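Local coordinates for DNA repair protein RecN (PDB 4ABY) that hydrolyses ATP through an SMC-like head domain and may take part in recombinational repair of double-strand DNA breaks, at residues L241-L246 with R258-A262; Q166-L170 with D276-R280. All blocks are in the same frame, centred on the assembly; numbering follows the deposited sequence.

Contact 1. Residues L241-L246 with R258-A262; sequences LVDSLL and RMEFA
V242 and M259 meet where the long helix 214-249 packs on one face of a two-stranded antiparallel hairpin, 258-266 with 276-282, in the SMC-like head domain of RecN. Chain direction almost reverses between helix and strand: the short segments run at 151° to each other, with axes 8.3 Å apart. M259 is a selenomethionine.

The tight part is apolar. M259 and F261, two residues apart on the strand, both point toward the helix. V242 fits between them. Its CG1 lies anti to the backbone N (chi1 158°) and rests against the M259 carbonyl. CG2 lies against E260 CA and the F261 ring, 3.7 Å from F261 CD2. Both V242 methyls are equally near M259 CG, at 4.1 Å. The M259 chain is extended as far as SE and bends there, at chi3. L246 covers its root, with L246 CD2 3.8 Å from M259 CB. L245 meets the selenium, with L245 CD1 3.9 Å from M259 SE. L245 also touches V308 and V311 of helix 298-312.

The other face of the strand is looser. R258 and E260 point away from the helix, and R258 is exposed. E260 gives its carboxylate to R280 of the paired strand in a salt bridge, so its polar end belongs to the hairpin.

L241 closes the F261 end of the contact. Within the helix, the S244 hydroxyl OG donates to L241 O at 2.8 Å. The L241 methyl approaches the ring obliquely, L241 CD2 lying 3.5 Å from F261 CE2.

Contact 2. Residues Q166-L170 with D276-R280; sequences QRGLL and DVLLR
R167 and V277 mark the closest backbone approach, 4.8 Å between their CA atoms, where helix 163-171 crosses the β-hairpin strand 276-282 of the head domain. The two short segments run nearly at right angles, 96°, with axes 7.0 Å apart. No hydrogen bond joins them.

V277 points toward the helix and is the residue of the strand most covered by it. Its CB rests against the aliphatic start of R167, 3.8 Å from R167 CG. V277 CG1 turns toward L170 and meets L170 CD2 at 3.9 Å. The R167 chain runs across V277 at about a right angle and then bends at chi3. Its guanidinium makes a cation-pi contact with Y272. D276 is nearby but not paired with it; D276 OD1 is hydrogen-bonded to the Y272 hydroxyl.

Q166 reaches further along the strand. Its CG stands anti to the carbonyl carbon (chi1 -82°), and the chain beyond is extended. This lays the amide alongside the backbone of L278 and L279. The amide does not bond there: Q166 OE1 stays 3.7 Å from L279 N. L169 adds a looser apolar touch, with L169 CD2 4.2 Å from L279 CD2.

Overall arrangement
Contacts 1 and 2 join two helices to the same two-stranded hairpin, one through each strand. Their centres are about 11 Å apart. The strands are paired directly: A262 N lies 2.8 Å from L278 O, a probable hydrogen bond. The apolar layers also merge, with F261 CE1 3.5 Å from L279 CD1. F261 further touches L169 and L170, and L170 touches L241, so the two helices meet beside the hairpin. Along the chain, contact 1 is nested inside the loop closed by contact 2. Both lie away from the predicted ATP-binding loop, G67 to S74.

Contact 1. Residues L241-L246 with R258-A262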
# COMPACT_ATOMS: atom_id res chain seq x y z
N LEU A 241 2.14 -20.40 -4.37
CA LEU A 241 1.85 -18.98 -4.18
C LEU A 241 3.11 -18.22 -3.78
O LEU A 241 3.37 -17.14 -4.29
CB LEU A 241 0.76 -18.80 -3.11
CG LEU A 241 0.44 -17.38 -2.68
CD1 LEU A 241 -0.05 -16.56 -3.85
CD2 LEU A 241 -0.59 -17.37 -1.56
N VAL A 242 3.87 -18.79 -2.85
CA VAL A 242 5.13 -18.19 -2.43
C VAL A 242 6.11 -18.12 -3.59
O VAL A 242 6.91 -17.19 -3.69
CB VAL A 242 5.77 -18.98 -1.27
CG1 VAL A 242 7.26 -18.71 -1.19
CG2 VAL A 242 5.08 -18.64 0.04
N ASP A 243 6.02 -19.10 -4.48
CA ASP A 243 6.92 -19.18 -5.63
C ASP A 243 6.65 -18.08 -6.64
O ASP A 243 7.57 -17.56 -7.26
CB ASP A 243 6.80 -20.55 -6.30
CG ASP A 243 7.70 -21.58 -5.67
OD1 ASP A 243 8.54 -21.20 -4.82
OD2 ASP A 243 7.58 -22.78 -6.03
N SER A 244 5.38 -17.72 -6.79
CA SER A 244 4.98 -16.73 -7.77
C SER A 244 5.37 -15.33 -7.30
O SER A 244 5.69 -14.46 -8.11
CB SER A 244 3.48 -16.79 -8.03
OG SER A 244 2.77 -16.29 -6.92
N LEU A 245 5.35 -15.13 -5.99
CA LEU A 245 5.75 -13.85 -5.41
C LEU A 245 7.26 -13.70 -5.46
O LEU A 245 7.78 -12.68 -5.92
CB LEU A 245 5.25 -13.73 -3.98
CG LEU A 245 3.73 -13.59 -3.85
CD1 LEU A 245 3.29 -13.68 -2.40
CD2 LEU A 245 3.29 -12.29 -4.48
N LEU A 246 7.98 -14.71 -4.99
CA LEU A 246 9.43 -14.69 -5.03
C LEU A 246 9.98 -14.47 -6.44
O LEU A 246 11.01 -13.83 -6.62
CB LEU A 246 10.01 -15.97 -4.41
CG LEU A 246 9.94 -16.00 -2.89
CD1 LEU A 246 10.39 -17.34 -2.35
CD2 LEU A 246 10.77 -14.88 -2.30
N ARG A 258 13.89 -14.99 0.81
CA ARG A 258 13.20 -16.22 1.17
C ARG A 258 11.85 -15.85 1.77
O ARG A 258 11.73 -14.84 2.46
CB ARG A 258 14.01 -17.04 2.16
CG ARG A 258 15.34 -17.56 1.65
CD ARG A 258 15.75 -18.82 2.41
NE ARG A 258 17.20 -18.99 2.49
CZ ARG A 258 17.80 -20.11 2.88
NH1 ARG A 258 17.07 -21.18 3.22
NH2 ARG A 258 19.12 -20.18 2.93
N MSE A 259 10.84 -16.67 1.50
CA MSE A 259 9.49 -16.37 1.94
C MSE A 259 8.70 -17.65 2.16
O MSE A 259 8.90 -18.64 1.45
CB MSE A 259 8.78 -15.49 0.91
CG MSE A 259 7.29 -15.33 1.13
SE MSE A 259 6.44 -14.09 -0.12
CE MSE A 259 7.18 -12.42 0.54
N GLU A 260 7.81 -17.64 3.14
CA GLU A 260 6.96 -18.79 3.39
C GLU A 260 5.70 -18.40 4.16
O GLU A 260 5.69 -17.41 4.90
CB GLU A 260 7.71 -19.86 4.18
CG GLU A 260 7.80 -19.56 5.67
CD GLU A 260 8.55 -20.64 6.43
OE1 GLU A 260 9.17 -21.50 5.77
OE2 GLU A 260 8.50 -20.63 7.68
N PHE A 261 4.63 -19.17 3.97
CA PHE A 261 3.45 -19.04 4.81
C PHE A 261 3.52 -20.06 5.94
O PHE A 261 3.70 -21.25 5.70
CB PHE A 261 2.17 -19.26 4.00
CG PHE A 261 1.75 -18.06 3.22
CD1 PHE A 261 1.12 -17.00 3.84
CD2 PHE A 261 1.98 -17.99 1.86
CE1 PHE A 261 0.73 -15.89 3.12
CE2 PHE A 261 1.59 -16.88 1.13
CZ PHE A 261 0.96 -15.83 1.76
N ALA A 262 3.39 -19.58 7.17
CA ALA A 262 3.44 -20.46 8.33
C ALA A 262 2.06 -20.60 8.97
O ALA A 262 1.38 -19.60 9.22
CB ALA A 262 4.44 -19.95 9.35

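Contact 2. Residues Q166-L170 with D276-R280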
# COMPACT_ATOMS: atom_id res chain seq x y z
N GLN A 166 -3.02 -11.02 5.76
CA GLN A 166 -1.97 -12.00 5.57
C GLN A 166 -2.61 -13.36 5.31
O GLN A 166 -2.24 -14.07 4.38
CB GLN A 166 -1.06 -12.10 6.79
CG GLN A 166 0.02 -11.04 6.88
CD GLN A 166 0.95 -11.27 8.06
OE1 GLN A 166 0.65 -12.07 8.95
NE2 GLN A 166 2.08 -10.58 8.07
N ARG A 167 -3.58 -13.71 6.15
CA ARG A 167 -4.30 -14.97 6.01
C ARG A 167 -5.11 -14.98 4.73
O ARG A 167 -5.18 -16.00 4.04
CB ARG A 167 -5.21 -15.20 7.21
CG ARG A 167 -6.08 -16.44 7.08
CD ARG A 167 -6.98 -16.63 8.29
NE ARG A 167 -8.02 -15.62 8.39
CZ ARG A 167 -8.03 -14.64 9.29
NH1 ARG A 167 -7.05 -14.54 10.18
NH2 ARG A 167 -9.03 -13.77 9.31
N GLY A 168 -5.73 -13.85 4.41
CA GLY A 168 -6.57 -13.74 3.24
C GLY A 168 -5.84 -14.11 1.97
O GLY A 168 -6.39 -14.75 1.08
N LEU A 169 -4.58 -13.69 1.89
CA LEU A 169 -3.74 -13.97 0.73
C LEU A 169 -3.79 -15.44 0.35
O LEU A 169 -3.92 -15.79 -0.82
CB LEU A 169 -2.29 -13.57 1.01
CG LEU A 169 -1.83 -12.17 0.60
CD1 LEU A 169 -2.85 -11.10 0.98
CD2 LEU A 169 -0.48 -11.86 1.21
N LEU A 170 -3.71 -16.31 1.36
CA LEU A 170 -3.66 -17.75 1.13
C LEU A 170 -5.06 -18.34 1.01
O LEU A 170 -5.30 -19.23 0.21
CB LEU A 170 -2.89 -18.44 2.26
CG LEU A 170 -2.59 -19.93 2.12
CD1 LEU A 170 -1.94 -20.23 0.77
CD2 LEU A 170 -1.71 -20.40 3.26
N ASP A 276 -3.72 -20.09 12.63
CA ASP A 276 -3.38 -18.75 12.18
C ASP A 276 -2.50 -18.85 10.94
O ASP A 276 -1.64 -19.71 10.87
CB ASP A 276 -2.60 -18.01 13.27
CG ASP A 276 -3.50 -17.23 14.20
OD1 ASP A 276 -4.57 -16.76 13.76
OD2 ASP A 276 -3.12 -17.06 15.38
N VAL A 277 -2.72 -17.97 9.97
CA VAL A 277 -1.88 -17.99 8.78
C VAL A 277 -0.99 -16.75 8.73
O VAL A 277 -1.48 -15.63 8.64
CB VAL A 277 -2.70 -18.10 7.49
CG1 VAL A 277 -1.81 -17.87 6.28
CG2 VAL A 277 -3.37 -19.46 7.41
N LEU A 278 0.32 -16.97 8.80
CA LEU A 278 1.28 -15.88 8.89
C LEU A 278 2.23 -15.87 7.70
O LEU A 278 2.60 -16.92 7.18
CB LEU A 278 2.08 -15.99 10.18
CG LEU A 278 1.26 -15.94 11.46
CD1 LEU A 278 1.77 -16.96 12.48
CD2 LEU A 278 1.25 -14.54 12.03
N LEU A 279 2.61 -14.66 7.27
CA LEU A 279 3.54 -14.51 6.17
C LEU A 279 4.92 -14.08 6.68
O LEU A 279 5.05 -13.03 7.31
CB LEU A 279 3.02 -13.48 5.17
CG LEU A 279 3.88 -13.31 3.93
CD1 LEU A 279 4.02 -14.64 3.22
CD2 LEU A 279 3.30 -12.25 3.00
N ARG A 280 5.92 -14.91 6.42
CA ARG A 280 7.27 -14.66 6.92
C ARG A 280 8.23 -14.42 5.76
O ARG A 280 8.09 -15.02 4.70
CB ARG A 280 7.73 -15.83 7.78
CG ARG A 280 6.78 -16.14 8.95
CD ARG A 280 7.22 -17.35 9.76
NE ARG A 280 8.46 -17.11 10.50
CZ ARG A 280 9.45 -17.99 10.57
NH1 ARG A 280 9.35 -19.16 9.96
NH2 ARG A 280 10.55 -17.71 11.26